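Local coordinates for halogenase PltM (Pseudomonas fluorescens, PDB 6BZN), which halogenates phenolic compounds, using chloride, bromide or iodide, and binds FAD, probably as a flavin-dependent halogenase, at residues A290-I293 / E294-L298; V368-A371 / A372-R376; V419-S422 / G423-G427. All blocks are in the same frame, centred on the assembly; numbering follows the deposited sequence.

How the contacts relate
The three contacts are each local, formed along a single helix, and they come in series along the chain. Contact 1 is the N-cap and first turns of helix 291-301, which rests on the mixed beta sheet through strands 215-223, 256-262 and 273-281. Contact 2 is the C-terminal end of helix 352-374 and the turn that leaves it. Contact 3 lies within the long helix 410-441, packed against helix 465-483. The centres of contacts 1 and 2 are about 52 Å apart; that of contact 3 is about 34 Å from the first and 36 Å from the second. Contact 1 lies away from the known sites, contact 2 near a calcium site, and contact 3, the buried one, nearest the FAD-binding residues.

Contact 1. Residues A290-I293 / E294-L298; sequences APEI and EFRKL
Glu292 OE1 takes two donors from one side chain, Arg296, one turn further along the helix. The shorter bond, from Arg296 NE to Glu292 OE1, is 2.6 Å and meets the oxygen nearly end-on; Arg296 NH2 reaches the same Glu292 OE1 at 2.9 Å on its syn side. Both use the side edge of the guanidinium, and the oxygen lies in that plane, although the carboxylate itself is turned 43° from it. Glu292 gets there because its CG is anti to the backbone N (chi1 -174°) and the chain then bends at chi2. The second oxygen, OE2, is bonded to Trp318 NE1 and takes a water at 2.9 Å from Glu292 OE2, so both carboxylate oxygens are held. An aromatic edge joins in: Phe295 CD2 approaches Glu292 OE1 at 3.9 Å, and Phe295 CE2 lies over one face of the guanidinium, toward its rim.

This is the N-terminal end of a helix, with Ala290 as N-cap and Pro291 in the first turn, where a proline fits because its missing N-H is not needed. The negative Glu292 is probably favoured here by the helix dipole. Backbone bonds start at once, Glu294 N to Ala290 O being 2.9 Å. A second ion pair, this one i to i+3, follows: Lys297 NZ meets Glu294 OE2 at 3.0 Å from above the carboxylate plane, and also pairs with Glu289. Glu294 is buried, but Tyr285 OH and the backbone N of Thr288 and Glu289 bond its oxygens. Phe295 and Leu298 turn to the sheet, meeting Leu258.

Contact 2. Residues V368-A371 / A372-R376; sequences VLDA and ARSNR
The guanidinium of Arg373 has Leu369 CB over one face, above its centre, at 4.2 Å from Arg373 CZ. That of Arg376 is approached at its edge instead, by Asp370 OD1 and Ser374 OG, both near its plane. The setting is the C-cap of helix 352-374, where Asn375 takes a positive phi (50°), a conformation asparagine tolerates well, and Arg376 N closes a 6→1 bond to Ala371 O at 3.2 Å, as in a Schellman motif.

Arg373 runs extended from CG to NE, its CG and CD passing close to Leu369 O while NH2 makes a weak bond to Ser45 O. Arg376 bends at chi3, bringing NH1 to donate to Ser374 OG at 3.3 Å and to form a long salt bridge with Asp370 OD1 at 3.6 Å, the two planes 79° apart. The small Ala371 suits its buried place against Trp377 and Gln381; the side chain of Ala372 lies about 6 Å from a bound calcium ion and about 5 Å from that of the calcium-binding Asp25. Ser374 OG lies between its backbone N and carbonyl carbon (chi1 64°), from where it donates to Asp370 O at 2.8 Å, a carbonyl that Ser374 N also grips, at 2.9 Å.

Contact 3. Residues V419-S422 / G423-G427; sequences VWLS and GSNLG
Leu421 and Asn425 meet one turn apart in van der Waals contact: Leu421 CG lies 3.6 Å from Asn425 ND2, and Leu421 CD1 lies 3.7 Å from Asn425 OD1. Asn425 CG lies only 3.0 Å from Leu421 O, a tight carbon-oxygen approach that is not a hydrogen bond. Asn425 CG is anti to its own carbonyl carbon (chi1 -67°), which folds the amide back over the preceding turn. A second packing contact joins Trp420 and Ser424, where Ser424 CB lies over one face of the indole, toward its rim, 4.0 Å from Trp420 NE1. Serine is small enough for a place beside so broad a ring, which also stacks with Phe350 and lies about 8 Å, side chain to side chain, from the FAD-binding Ser351.

The hydrogen bonds are those of a regular alpha helix, i to i+4. Ser424 N reaches Trp420 O at 2.9 Å with an almost straight N-H (175°), and Asn425 N reaches Leu421 O at 2.8 Å; the bond from Gly423 N to Val419 O is weak.

The polar side-chain ends are buried and find partners beyond these residues: Ser422 OG bonds Arg418 O one turn back, Ser424 OG bonds Glu69 OE2, and Asn425 ND2 bonds Tyr511 OH. A leucine in place of Asn425 would probably leave the Tyr511 hydroxyl without this donor.

Within helix 410-441, Val419, Ser422 and Leu426 face helix 465-483, touching Ser474, Tyr467 and Leu470, while Leu421 and Asn425 are covered by the C-terminal loop at Leu509, Ile519 and Lys521.

Contact 1. Residues A290-I293 / E294-L298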
loop_
_atom_site.group_PDB
_atom_site.type_symbol
_atom_site.label_atom_id
_atom_site.label_comp_id
_atom_site.label_asym_id
_atom_site.label_seq_id
_atom_site.Cartn_x
_atom_site.Cartn_y
_atom_site.Cartn_z
ATOM N N ALA A 290 26.509 -0.572 -7.771
ATOM C CA ALA A 290 25.699 -1.775 -7.642
ATOM C C ALA A 290 24.907 -1.774 -6.325
ATOM O O ALA A 290 25.345 -1.168 -5.342
ATOM C CB ALA A 290 26.576 -3.010 -7.737
ATOM N N PRO A 291 23.741 -2.452 -6.300
ATOM C CA PRO A 291 22.922 -2.417 -5.075
ATOM C C PRO A 291 23.670 -2.750 -3.780
ATOM O O PRO A 291 23.554 -1.993 -2.816
ATOM C CB PRO A 291 21.812 -3.430 -5.366
ATOM C CG PRO A 291 21.654 -3.354 -6.849
ATOM C CD PRO A 291 23.049 -3.169 -7.389
ATOM N N GLU A 292 24.462 -3.826 -3.750
ATOM C CA GLU A 292 25.211 -4.147 -2.517
ATOM C C GLU A 292 26.209 -3.039 -2.103
ATOM O O GLU A 292 26.382 -2.775 -0.902
ATOM C CB GLU A 292 25.889 -5.524 -2.602
ATOM C CG GLU A 292 26.560 -6.011 -1.316
ATOM C CD GLU A 292 25.637 -6.126 -0.089
ATOM O OE1 GLU A 292 26.171 -5.938 1.039
ATOM O OE2 GLU A 292 24.407 -6.412 -0.218
ATOM N N ILE A 293 26.822 -2.370 -3.075
ATOM C CA ILE A 293 27.744 -1.259 -2.781
ATOM C C ILE A 293 26.962 -0.058 -2.216
ATOM O O ILE A 293 27.378 0.554 -1.233
ATOM C CB ILE A 293 28.598 -0.864 -4.019
ATOM C CG1 ILE A 293 29.541 -2.020 -4.400
ATOM C CG2 ILE A 293 29.405 0.408 -3.749
ATOM C CD1 ILE A 293 30.010 -1.975 -5.845
ATOM N N GLU A 294 25.822 0.255 -2.818
ATOM C CA GLU A 294 24.961 1.322 -2.299
ATOM C C GLU A 294 24.482 1.001 -0.875
ATOM O O GLU A 294 24.442 1.887 -0.017
ATOM C CB GLU A 294 23.778 1.582 -3.231
ATOM C CG GLU A 294 24.147 2.202 -4.576
ATOM C CD GLU A 294 24.661 3.644 -4.473
ATOM O OE1 GLU A 294 24.266 4.387 -3.544
ATOM O OE2 GLU A 294 25.457 4.042 -5.349
ATOM N N PHE A 295 24.162 -0.265 -0.614
ATOM C CA PHE A 295 23.748 -0.693 0.717
ATOM C C PHE A 295 24.867 -0.435 1.737
ATOM O O PHE A 295 24.637 0.201 2.766
ATOM C CB PHE A 295 23.330 -2.176 0.712
ATOM C CG PHE A 295 22.785 -2.664 2.030
ATOM C CD1 PHE A 295 21.663 -2.068 2.601
ATOM C CD2 PHE A 295 23.375 -3.748 2.691
ATOM C CE1 PHE A 295 21.159 -2.510 3.817
ATOM C CE2 PHE A 295 22.870 -4.204 3.901
ATOM C CZ PHE A 295 21.758 -3.584 4.467
ATOM N N ARG A 296 26.082 -0.866 1.412
ATOM C CA ARG A 296 27.225 -0.653 2.297
ATOM C C ARG A 296 27.526 0.836 2.515
ATOM O O ARG A 296 27.848 1.225 3.644
ATOM C CB ARG A 296 28.480 -1.379 1.797
ATOM C CG ARG A 296 28.363 -2.898 1.753
ATOM C CD ARG A 296 28.173 -3.557 3.120
ATOM N NE ARG A 296 27.324 -4.752 3.037
ATOM C CZ ARG A 296 26.908 -5.491 4.072
ATOM N NH1 ARG A 296 27.267 -5.197 5.323
ATOM N NH2 ARG A 296 26.119 -6.547 3.847
ATOM N N LYS A 297 27.426 1.654 1.466
ATOM C CA LYS A 297 27.584 3.112 1.618
ATOM C C LYS A 297 26.552 3.700 2.582
ATOM O O LYS A 297 26.887 4.544 3.420
ATOM C CB LYS A 297 27.533 3.839 0.269
ATOM C CG LYS A 297 28.778 3.610 -0.594
ATOM C CD LYS A 297 28.867 4.544 -1.800
ATOM C CE LYS A 297 27.736 4.334 -2.787
ATOM N NZ LYS A 297 27.891 5.158 -4.022
ATOM N N LEU A 298 25.304 3.247 2.465
ATOM C CA LEU A 298 24.243 3.684 3.366
ATOM C C LEU A 298 24.583 3.350 4.820
ATOM O O LEU A 298 24.442 4.204 5.706
ATOM C CB LEU A 298 22.908 3.037 2.985
ATOM C CG LEU A 298 21.678 3.544 3.736
ATOM C CD1 LEU A 298 21.424 4.996 3.386
ATOM C CD2 LEU A 298 20.462 2.689 3.408
HETATM O O HOH W 1 23.624 -7.998 2.065
#

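Contact 2. Residues V368-A371 / A372-R376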
loop_
_atom_site.group_PDB
_atom_site.type_symbol
_atom_site.label_atom_id
_atom_site.label_comp_id
_atom_site.label_asym_id
_atom_site.label_seq_id
_atom_site.Cartn_x
_atom_site.Cartn_y
_atom_site.Cartn_z
ATOM N N VAL A 368 -18.929 -3.960 -12.454
ATOM C CA VAL A 368 -18.698 -4.954 -13.509
ATOM C C VAL A 368 -19.864 -5.951 -13.532
ATOM O O VAL A 368 -20.339 -6.333 -14.607
ATOM C CB VAL A 368 -17.324 -5.649 -13.326
ATOM C CG1 VAL A 368 -17.153 -6.831 -14.276
ATOM C CG2 VAL A 368 -16.216 -4.637 -13.563
ATOM N N LEU A 369 -20.328 -6.355 -12.349
ATOM C CA LEU A 369 -21.481 -7.241 -12.244
ATOM C C LEU A 369 -22.744 -6.612 -12.837
ATOM O O LEU A 369 -23.477 -7.287 -13.572
ATOM C CB LEU A 369 -21.761 -7.628 -10.795
ATOM C CG LEU A 369 -20.735 -8.505 -10.087
ATOM C CD1 LEU A 369 -21.220 -8.719 -8.659
ATOM C CD2 LEU A 369 -20.536 -9.828 -10.793
ATOM N N ASP A 370 -22.988 -5.340 -12.523
ATOM C CA ASP A 370 -24.139 -4.624 -13.105
ATOM C C ASP A 370 -24.016 -4.558 -14.640
ATOM O O ASP A 370 -24.981 -4.818 -15.353
ATOM C CB ASP A 370 -24.291 -3.215 -12.510
ATOM C CG ASP A 370 -25.306 -2.356 -13.270
ATOM O OD1 ASP A 370 -24.887 -1.624 -14.204
ATOM O OD2 ASP A 370 -26.523 -2.437 -12.964
ATOM N N ALA A 371 -22.820 -4.233 -15.133
ATOM C CA ALA A 371 -22.565 -4.171 -16.570
ATOM C C ALA A 371 -22.837 -5.506 -17.262
ATOM O O ALA A 371 -23.504 -5.540 -18.300
ATOM C CB ALA A 371 -21.141 -3.717 -16.848
ATOM N N ALA A 372 -22.313 -6.583 -16.685
ATOM C CA ALA A 372 -22.499 -7.945 -17.223
ATOM C C ALA A 372 -23.958 -8.409 -17.187
ATOM O O ALA A 372 -24.374 -9.205 -18.023
ATOM C CB ALA A 372 -21.650 -8.940 -16.457
ATOM N N ARG A 373 -24.710 -7.936 -16.206
ATOM C CA ARG A 373 -26.130 -8.285 -16.077
ATOM C C ARG A 373 -27.034 -7.452 -16.970
ATOM O O ARG A 373 -28.069 -7.922 -17.393
ATOM C CB ARG A 373 -26.577 -8.172 -14.626
ATOM C CG ARG A 373 -26.027 -9.320 -13.811
ATOM C CD ARG A 373 -25.984 -9.049 -12.330
ATOM N NE ARG A 373 -25.290 -10.145 -11.650
ATOM C CZ ARG A 373 -25.073 -10.211 -10.339
ATOM N NH1 ARG A 373 -25.492 -9.240 -9.539
ATOM N NH2 ARG A 373 -24.440 -11.260 -9.817
ATOM N N SER A 374 -26.643 -6.218 -17.255
ATOM C CA SER A 374 -27.425 -5.341 -18.115
ATOM C C SER A 374 -26.904 -5.343 -19.557
ATOM O O SER A 374 -27.559 -4.791 -20.443
ATOM C CB SER A 374 -27.397 -3.931 -17.531
ATOM O OG SER A 374 -26.067 -3.427 -17.536
ATOM N N ASN A 375 -25.746 -5.969 -19.792
ATOM C CA ASN A 375 -25.033 -5.899 -21.068
ATOM C C ASN A 375 -24.850 -4.458 -21.575
ATOM O O ASN A 375 -25.099 -4.150 -22.744
ATOM C CB ASN A 375 -25.722 -6.782 -22.126
ATOM C CG ASN A 375 -24.895 -6.937 -23.403
ATOM O OD1 ASN A 375 -23.667 -7.088 -23.366
ATOM N ND2 ASN A 375 -25.572 -6.895 -24.541
ATOM N N ARG A 376 -24.423 -3.584 -20.672
ATOM C CA ARG A 376 -24.092 -2.208 -21.005
ATOM C C ARG A 376 -22.653 -1.973 -20.589
ATOM O O ARG A 376 -22.300 -2.190 -19.431
ATOM C CB ARG A 376 -25.025 -1.240 -20.277
ATOM C CG ARG A 376 -26.448 -1.241 -20.822
ATOM C CD ARG A 376 -27.469 -0.803 -19.776
ATOM N NE ARG A 376 -27.174 0.520 -19.209
ATOM C CZ ARG A 376 -26.602 0.774 -18.022
ATOM N NH1 ARG A 376 -26.226 -0.200 -17.183
ATOM N NH2 ARG A 376 -26.399 2.041 -17.660
#

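Contact 3. Residues V419-S422 / G423-G427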
loop_
_atom_site.group_PDB
_atom_site.type_symbol
_atom_site.label_atom_id
_atom_site.label_comp_id
_atom_site.label_asym_id
_atom_site.label_seq_id
_atom_site.Cartn_x
_atom_site.Cartn_y
_atom_site.Cartn_z
ATOM N N VAL A 419 -0.132 14.492 11.220
ATOM C CA VAL A 419 -1.010 14.812 10.080
ATOM C C VAL A 419 -1.427 13.510 9.373
ATOM O O VAL A 419 -2.620 13.244 9.182
ATOM C CB VAL A 419 -0.335 15.815 9.113
ATOM C CG1 VAL A 419 -1.180 16.065 7.866
ATOM C CG2 VAL A 419 -0.063 17.132 9.828
ATOM N N TRP A 420 -0.454 12.671 9.050
ATOM C CA TRP A 420 -0.740 11.327 8.527
ATOM C C TRP A 420 -1.601 10.508 9.505
ATOM O O TRP A 420 -2.618 9.926 9.121
ATOM C CB TRP A 420 0.558 10.563 8.234
ATOM C CG TRP A 420 0.339 9.081 8.143
ATOM C CD1 TRP A 420 -0.235 8.400 7.109
ATOM C CD2 TRP A 420 0.652 8.112 9.136
ATOM N NE1 TRP A 420 -0.299 7.061 7.403
ATOM C CE2 TRP A 420 0.239 6.857 8.642
ATOM C CE3 TRP A 420 1.249 8.180 10.410
ATOM C CZ2 TRP A 420 0.400 5.677 9.369
ATOM C CZ3 TRP A 420 1.417 7.012 11.126
ATOM C CH2 TRP A 420 0.986 5.774 10.610
ATOM N N LEU A 421 -1.182 10.453 10.767
ATOM C CA LEU A 421 -1.845 9.572 11.723
ATOM C C LEU A 421 -3.310 9.924 11.917
ATOM O O LEU A 421 -4.145 9.051 11.877
ATOM C CB LEU A 421 -1.128 9.580 13.067
ATOM C CG LEU A 421 -1.648 8.580 14.102
ATOM C CD1 LEU A 421 -1.346 7.154 13.688
ATOM C CD2 LEU A 421 -1.033 8.865 15.462
ATOM N N SER A 422 -3.606 11.203 12.151
ATOM C CA SER A 422 -4.973 11.644 12.367
ATOM C C SER A 422 -5.871 11.330 11.171
ATOM O O SER A 422 -7.011 10.901 11.354
ATOM C CB SER A 422 -5.041 13.139 12.733
ATOM O OG SER A 422 -4.493 13.999 11.729
ATOM N N GLY A 423 -5.353 11.511 9.964
ATOM C CA GLY A 423 -6.094 11.180 8.760
ATOM C C GLY A 423 -6.351 9.700 8.603
ATOM O O GLY A 423 -7.487 9.278 8.368
ATOM N N SER A 424 -5.290 8.908 8.741
ATOM C CA SER A 424 -5.421 7.460 8.693
ATOM C C SER A 424 -6.406 6.938 9.745
ATOM O O SER A 424 -7.219 6.060 9.464
ATOM C CB SER A 424 -4.058 6.795 8.875
ATOM O OG SER A 424 -4.211 5.388 8.928
ATOM N N ASN A 425 -6.313 7.463 10.967
ATOM C CA ASN A 425 -7.230 7.059 12.042
ATOM C C ASN A 425 -8.694 7.349 11.684
ATOM O O ASN A 425 -9.555 6.516 11.948
ATOM C CB ASN A 425 -6.896 7.766 13.365
ATOM C CG ASN A 425 -5.556 7.346 13.959
ATOM O OD1 ASN A 425 -4.959 6.312 13.604
ATOM N ND2 ASN A 425 -5.091 8.129 14.901
ATOM N N LEU A 426 -8.961 8.509 11.071
ATOM C CA LEU A 426 -10.314 8.859 10.614
ATOM C C LEU A 426 -10.804 7.926 9.494
ATOM O O LEU A 426 -11.922 7.433 9.557
ATOM C CB LEU A 426 -10.413 10.330 10.192
ATOM C CG LEU A 426 -10.536 11.345 11.349
ATOM C CD1 LEU A 426 -10.280 12.755 10.870
ATOM C CD2 LEU A 426 -11.899 11.289 12.024
ATOM N N GLY A 427 -9.954 7.641 8.514
ATOM C CA GLY A 427 -10.329 6.742 7.415
ATOM C C GLY A 427 -10.606 5.328 7.888
ATOM O O GLY A 427 -11.587 4.700 7.472
#